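Local coordinates for copper homeostasis protein CutC (Streptococcus agalactiae, PDB 2BDQ), which is a TIM-barrel protein of the CutC family that may bind copper ions and take part in copper homeostasis in the cytoplasm, at residues 82-85 with 86-89; 126-129 with 130-134. All blocks are in the same frame, centred on the assembly; numbering follows the deposited sequence.

Contact 1: residues 82-85 with 86-89; sequences ILRA and VELE
Ile82 opens the last turn of helix 72-87 by accepting Val86 N at its carbonyl O, 3.0 Å away, in an ordinary i to i+4 bond. Its branched apolar side chain suits the inner face of the helix, where it packs on Leu93 of strand 92-95. One residue on, Leu83 O probably receives Glu87 N, though the place of this oxygen is less sure, while Leu83 CB lies over one face of the Arg84 guanidinium, 3.6 Å above its plane.

Arg84 carries the polar side of the contact. Its chain, bent at chi2 and chi3 (54° and -78°), bends round the helix surface over Leu83 and presents the edge of the guanidinium to Glu87. Arg84 NH1 reaches Glu87 OE2 at 2.8 Å in a salt bridge, and Arg84 NE adds a weak bond of 3.3 Å to Glu87 OE1. The pairing is not a flat fork: the two planes stand 58° apart, and NH1 comes from above the carboxylate. Arg84 NH2 makes its strongest bond, a salt bridge, with Glu80, and Tyr40 OH of the same chain hydrogen-bonds Glu87 OE1. Arg84 O meanwhile accepts Leu88 N at 2.9 Å.

Ala85, small enough for the buried side, lies against Leu93. Its carbonyl O takes Ser90 N in a Schellman motif, completed by Glu89 N to Val86 O at 2.9 Å; Glu89, with positive phi, is the C-prime residue.

This helix end sits between helices 40-52 and 106-116: Leu88 packs on Tyr40 and Ile43 of the former, Leu83 on Ala115 of the latter, and Arg84 also on Tyr40 of the second subunit, before the chain turns into strand 92-95.

Contact 2: residues 126-129 with 130-134; sequences AFDV and IPKSD
Phe127 and Ile130 form the close-packed half of this turn. The terminal methyl of the isoleucine, Ile130 CD1, approaches the ring obliquely and comes within 3.9 Å of Phe127 CD1. Two torsions bring them together: Phe127 CG stands opposite its own backbone N (chi1 -172°), while Ile130 CG1 stands anti to the carbonyl carbon and the extended branch (chi2 -179°) carries CD1 to the ring. Beneath them the backbone closes a single i to i+3 turn, for Ile130 N donates to Phe127 O at 3.2 Å. The isoleucine's branch packs against the same oxygen, with Ile130 CB 3.2 Å from Phe127 O. A bulky aromatic and a branched aliphatic residue suit the place because both are buried.

The solvent side belongs to Lys132, and there the contact is looser. After Ile130 the backbone continues extended through Pro131. Exposed Lys132 then bends at chi2 (-51°) and runs extended back to the first segment, reaching in to the carbonyl of buried Asp128, where Lys132 NZ meets Asp128 O at 3.2 Å, in the carbonyl plane and on a lone pair. A long flexible chain with a charged end suits this span from solvent to backbone. Asp128 OD1 is near this ammonium but beyond a salt bridge; the carboxylate instead accepts the backbone N atoms of His153 and Gly154, a fitting task for a buried acid.

The whole turn lies in the loop between strand 121-123 and helix 135-144. Phe127 lies between the outer face of strand 149-152, at Ile150 and Leu152, and two helices, touching Ile139 of helix 135-144 and Leu171 of helix 165-175, while Ile130 packs on Ser138.

How the contacts relate
From the N terminus, the chain reaches contact 1 at the C-terminal end of helix 72-87, the helix that links strands 56-60 and 92-95 of the eight-stranded parallel barrel. It then passes through strand 92-95, helix 106-116 and strand 121-123 before contact 2 appears in the loop leading into helix 135-144. The two follow in series, neither nesting nor crossing, and each closes only a short local turn. The centres of contact 1 and contact 2 are about 29 Å apart, on opposite sides of the chain's centre, and the two do not touch. Contact 1 finishes a helix at the start of one strand; contact 2 carries a strand over to the next helix.

Contact 1: residues 82-85 with 86-89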
ATOM      1  N   ILE A  82      -3.500 -12.715   5.530  1.00 15.05           N
ATOM      2  CA  ILE A  82      -4.337 -13.010   6.686  1.00 13.25           C
ATOM      3  C   ILE A  82      -3.517 -13.716   7.749  1.00 12.74           C
ATOM      4  O   ILE A  82      -3.634 -13.400   8.923  1.00 13.51           O
ATOM      5  CB  ILE A  82      -5.537 -13.882   6.286  1.00 14.51           C
ATOM      6  CG1 ILE A  82      -6.564 -13.002   5.563  1.00 13.22           C
ATOM      7  CG2 ILE A  82      -6.155 -14.558   7.516  1.00 12.48           C
ATOM      8  CD1 ILE A  82      -7.705 -13.766   4.952  1.00 13.49           C
ATOM      9  N   LEU A  83      -2.681 -14.666   7.337  1.00 13.94           N
ATOM     10  CA  LEU A  83      -1.843 -15.403   8.283  1.00 14.01           C
ATOM     11  C   LEU A  83      -0.929 -14.450   9.050  1.00 13.97           C
ATOM     12  O   LEU A  83      -0.760 -14.575  10.256  1.00 13.05           O
ATOM     13  CB  LEU A  83      -1.002 -16.435   7.535  1.00 13.51           C
ATOM     14  CG  LEU A  83      -1.400 -17.910   7.433  1.00 15.41           C
ATOM     15  CD1 LEU A  83      -2.850 -18.162   7.807  1.00 12.87           C
ATOM     16  CD2 LEU A  83      -1.098 -18.343   6.014  1.00 14.19           C
ATOM     17  N   ARG A  84      -0.334 -13.501   8.335  1.00 15.45           N
ATOM     18  CA  ARG A  84       0.542 -12.524   8.957  1.00 16.23           C
ATOM     19  C   ARG A  84      -0.267 -11.604   9.881  1.00 16.99           C
ATOM     20  O   ARG A  84       0.141 -11.335  11.007  1.00 16.81           O
ATOM     21  CB  ARG A  84       1.263 -11.705   7.877  1.00 16.12           C
ATOM     22  CG  ARG A  84       2.664 -12.201   7.486  1.00 19.04           C
ATOM     23  CD  ARG A  84       2.722 -13.666   7.069  1.00 19.47           C
ATOM     24  NE  ARG A  84       2.691 -14.563   8.221  1.00 24.16           N
ATOM     25  CZ  ARG A  84       2.655 -15.890   8.145  1.00 24.21           C
ATOM     26  NH1 ARG A  84       2.628 -16.610   9.256  1.00 27.24           N
ATOM     27  NH2 ARG A  84       2.639 -16.499   6.966  1.00 25.81           N
ATOM     28  N   ALA A  85      -1.423 -11.140   9.417  1.00 17.82           N
ATOM     29  CA  ALA A  85      -2.250 -10.255  10.232  1.00 19.55           C
ATOM     30  C   ALA A  85      -2.593 -10.892  11.574  1.00 20.26           C
ATOM     31  O   ALA A  85      -2.560 -10.223  12.609  1.00 21.14           O
ATOM     32  CB  ALA A  85      -3.528  -9.883   9.492  1.00 18.72           C
ATOM     33  N   VAL A  86      -2.926 -12.179  11.566  1.00 19.78           N
ATOM     34  CA  VAL A  86      -3.257 -12.851  12.815  1.00 19.96           C
ATOM     35  C   VAL A  86      -2.028 -13.065  13.698  1.00 19.80           C
ATOM     36  O   VAL A  86      -2.090 -12.856  14.906  1.00 20.90           O
ATOM     37  CB  VAL A  86      -3.961 -14.208  12.561  1.00 21.42           C
ATOM     38  CG1 VAL A  86      -3.169 -15.028  11.576  1.00 23.39           C
ATOM     39  CG2 VAL A  86      -4.113 -14.974  13.867  1.00 19.24           C
ATOM     40  N   GLU A  87      -0.904 -13.462  13.112  1.00 19.92           N
ATOM     41  CA  GLU A  87       0.289 -13.687  13.923  1.00 21.29           C
ATOM     42  C   GLU A  87       0.778 -12.372  14.532  1.00 19.98           C
ATOM     43  O   GLU A  87       1.501 -12.381  15.515  1.00 21.05           O
ATOM     44  CB  GLU A  87       1.414 -14.338  13.102  1.00 22.43           C
ATOM     45  CG  GLU A  87       2.168 -13.388  12.187  1.00 26.40           C
ATOM     46  CD  GLU A  87       3.366 -14.038  11.500  1.00 28.84           C
ATOM     47  OE1 GLU A  87       4.181 -13.301  10.904  1.00 29.22           O
ATOM     48  OE2 GLU A  87       3.492 -15.281  11.546  1.00 31.02           O
ATOM     49  N   LEU A  88       0.372 -11.250  13.943  1.00 19.20           N
ATOM     50  CA  LEU A  88       0.754  -9.931  14.438  1.00 18.97           C
ATOM     51  C   LEU A  88      -0.274  -9.374  15.427  1.00 20.71           C
ATOM     52  O   LEU A  88      -0.263  -8.184  15.749  1.00 20.51           O
ATOM     53  CB  LEU A  88       0.944  -8.961  13.266  1.00 17.47           C
ATOM     54  CG  LEU A  88       2.190  -9.248  12.416  1.00 16.21           C
ATOM     55  CD1 LEU A  88       2.248  -8.326  11.209  1.00 11.74           C
ATOM     56  CD2 LEU A  88       3.434  -9.069  13.282  1.00 14.02           C
ATOM     57  N   GLU A  89      -1.172 -10.251  15.877  1.00 22.47           N
ATOM     58  CA  GLU A  89      -2.201  -9.924  16.858  1.00 24.30           C
ATOM     59  C   GLU A  89      -3.251  -8.897  16.445  1.00 24.08           C
ATOM     60  O   GLU A  89      -3.710  -8.109  17.275  1.00 22.76           O
ATOM     61  CB  GLU A  89      -1.538  -9.473  18.165  1.00 27.89           C
ATOM     62  CG  GLU A  89      -0.610 -10.510  18.791  1.00 33.20           C
ATOM     63  CD  GLU A  89       0.141  -9.972  20.000  1.00 37.47           C
ATOM     64  OE1 GLU A  89      -0.515  -9.629  21.010  1.00 39.87           O
ATOM     65  OE2 GLU A  89       1.390  -9.885  19.939  1.00 39.79           O
TER

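Contact 2: residues 126-129 with 130-134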
ATOM      1  N   ALA A 126     -17.695  -3.443  -0.437  1.00 20.57           N
ATOM      2  CA  ALA A 126     -18.048  -4.262  -1.594  1.00 19.97           C
ATOM      3  C   ALA A 126     -19.513  -4.690  -1.479  1.00 20.29           C
ATOM      4  O   ALA A 126     -20.148  -5.055  -2.470  1.00 19.20           O
ATOM      5  CB  ALA A 126     -17.155  -5.491  -1.672  1.00 18.05           C
ATOM      6  N   PHE A 127     -20.042  -4.643  -0.259  1.00 19.47           N
ATOM      7  CA  PHE A 127     -21.425  -5.024  -0.007  1.00 19.79           C
ATOM      8  C   PHE A 127     -22.407  -4.172  -0.809  1.00 19.57           C
ATOM      9  O   PHE A 127     -23.431  -4.674  -1.264  1.00 21.47           O
ATOM     10  CB  PHE A 127     -21.752  -4.888   1.483  1.00 18.83           C
ATOM     11  CG  PHE A 127     -23.102  -5.435   1.862  1.00 17.92           C
ATOM     12  CD1 PHE A 127     -23.266  -6.794   2.137  1.00 19.34           C
ATOM     13  CD2 PHE A 127     -24.214  -4.600   1.929  1.00 16.84           C
ATOM     14  CE1 PHE A 127     -24.519  -7.312   2.466  1.00 19.16           C
ATOM     15  CE2 PHE A 127     -25.470  -5.109   2.255  1.00 17.77           C
ATOM     16  CZ  PHE A 127     -25.625  -6.462   2.528  1.00 17.16           C
ATOM     17  N   ASP A 128     -22.095  -2.891  -0.982  1.00 19.03           N
ATOM     18  CA  ASP A 128     -22.972  -1.984  -1.716  1.00 18.55           C
ATOM     19  C   ASP A 128     -23.113  -2.310  -3.207  1.00 19.58           C
ATOM     20  O   ASP A 128     -24.076  -1.869  -3.840  1.00 19.69           O
ATOM     21  CB  ASP A 128     -22.494  -0.537  -1.559  1.00 18.87           C
ATOM     22  CG  ASP A 128     -22.482  -0.074  -0.106  1.00 20.90           C
ATOM     23  OD1 ASP A 128     -23.552  -0.079   0.542  1.00 21.04           O
ATOM     24  OD2 ASP A 128     -21.400   0.300   0.395  1.00 21.83           O
ATOM     25  N   VAL A 129     -22.164  -3.074  -3.763  1.00 19.02           N
ATOM     26  CA  VAL A 129     -22.192  -3.452  -5.185  1.00 18.45           C
ATOM     27  C   VAL A 129     -23.255  -4.525  -5.435  1.00 18.43           C
ATOM     28  O   VAL A 129     -23.724  -4.712  -6.559  1.00 16.82           O
ATOM     29  CB  VAL A 129     -20.817  -4.010  -5.657  1.00 20.11           C
ATOM     30  CG1 VAL A 129     -20.884  -4.423  -7.134  1.00 18.00           C
ATOM     31  CG2 VAL A 129     -19.730  -2.971  -5.447  1.00 20.25           C
ATOM     32  N   ILE A 130     -23.614  -5.238  -4.374  1.00 18.77           N
ATOM     33  CA  ILE A 130     -24.624  -6.285  -4.452  1.00 18.70           C
ATOM     34  C   ILE A 130     -25.981  -5.672  -4.842  1.00 19.26           C
ATOM     35  O   ILE A 130     -26.386  -4.637  -4.308  1.00 16.81           O
ATOM     36  CB  ILE A 130     -24.743  -7.005  -3.090  1.00 18.13           C
ATOM     37  CG1 ILE A 130     -23.387  -7.620  -2.728  1.00 18.59           C
ATOM     38  CG2 ILE A 130     -25.829  -8.080  -3.137  1.00 18.30           C
ATOM     39  CD1 ILE A 130     -23.379  -8.371  -1.420  1.00 15.92           C
ATOM     40  N   PRO A 131     -26.685  -6.285  -5.806  1.00 20.90           N
ATOM     41  CA  PRO A 131     -27.986  -5.721  -6.190  1.00 23.73           C
ATOM     42  C   PRO A 131     -28.889  -5.621  -4.962  1.00 25.26           C
ATOM     43  O   PRO A 131     -29.021  -6.583  -4.207  1.00 24.88           O
ATOM     44  CB  PRO A 131     -28.500  -6.703  -7.250  1.00 22.34           C
ATOM     45  CG  PRO A 131     -27.751  -7.972  -6.966  1.00 24.63           C
ATOM     46  CD  PRO A 131     -26.372  -7.481  -6.602  1.00 21.59           C
ATOM     47  N   LYS A 132     -29.482  -4.444  -4.770  1.00 27.33           N
ATOM     48  CA  LYS A 132     -30.342  -4.162  -3.623  1.00 32.12           C
ATOM     49  C   LYS A 132     -31.371  -5.243  -3.310  1.00 33.28           C
ATOM     50  O   LYS A 132     -31.806  -5.372  -2.165  1.00 34.98           O
ATOM     51  CB  LYS A 132     -31.052  -2.805  -3.801  1.00 32.23           C
ATOM     52  CG  LYS A 132     -30.106  -1.624  -4.090  1.00 37.04           C
ATOM     53  CD  LYS A 132     -28.953  -1.529  -3.072  1.00 37.76           C
ATOM     54  CE  LYS A 132     -27.836  -0.566  -3.529  1.00 38.84           C
ATOM     55  NZ  LYS A 132     -26.649  -0.529  -2.599  1.00 35.87           N
ATOM     56  N   SER A 133     -31.760  -6.025  -4.312  1.00 34.17           N
ATOM     57  CA  SER A 133     -32.737  -7.079  -4.082  1.00 35.15           C
ATOM     58  C   SER A 133     -32.104  -8.287  -3.399  1.00 35.35           C
ATOM     59  O   SER A 133     -32.764  -8.961  -2.611  1.00 35.88           O
ATOM     60  CB  SER A 133     -33.388  -7.509  -5.402  1.00 36.15           C
ATOM     61  OG  SER A 133     -32.445  -8.099  -6.279  1.00 37.22           O
ATOM     62  N   ASP A 134     -30.828  -8.549  -3.689  1.00 34.24           N
ATOM     63  CA  ASP A 134     -30.109  -9.684  -3.098  1.00 32.56           C
ATOM     64  C   ASP A 134     -29.324  -9.272  -1.854  1.00 30.81           C
ATOM     65  O   ASP A 134     -28.541 -10.049  -1.311  1.00 29.71           O
ATOM     66  CB  ASP A 134     -29.130 -10.286  -4.111  1.00 35.24           C
ATOM     67  CG  ASP A 134     -29.792 -10.653  -5.422  1.00 38.26           C
ATOM     68  OD1 ASP A 134     -30.210  -9.731  -6.155  1.00 41.35           O
ATOM     69  OD2 ASP A 134     -29.901 -11.863  -5.723  1.00 40.65           O
TER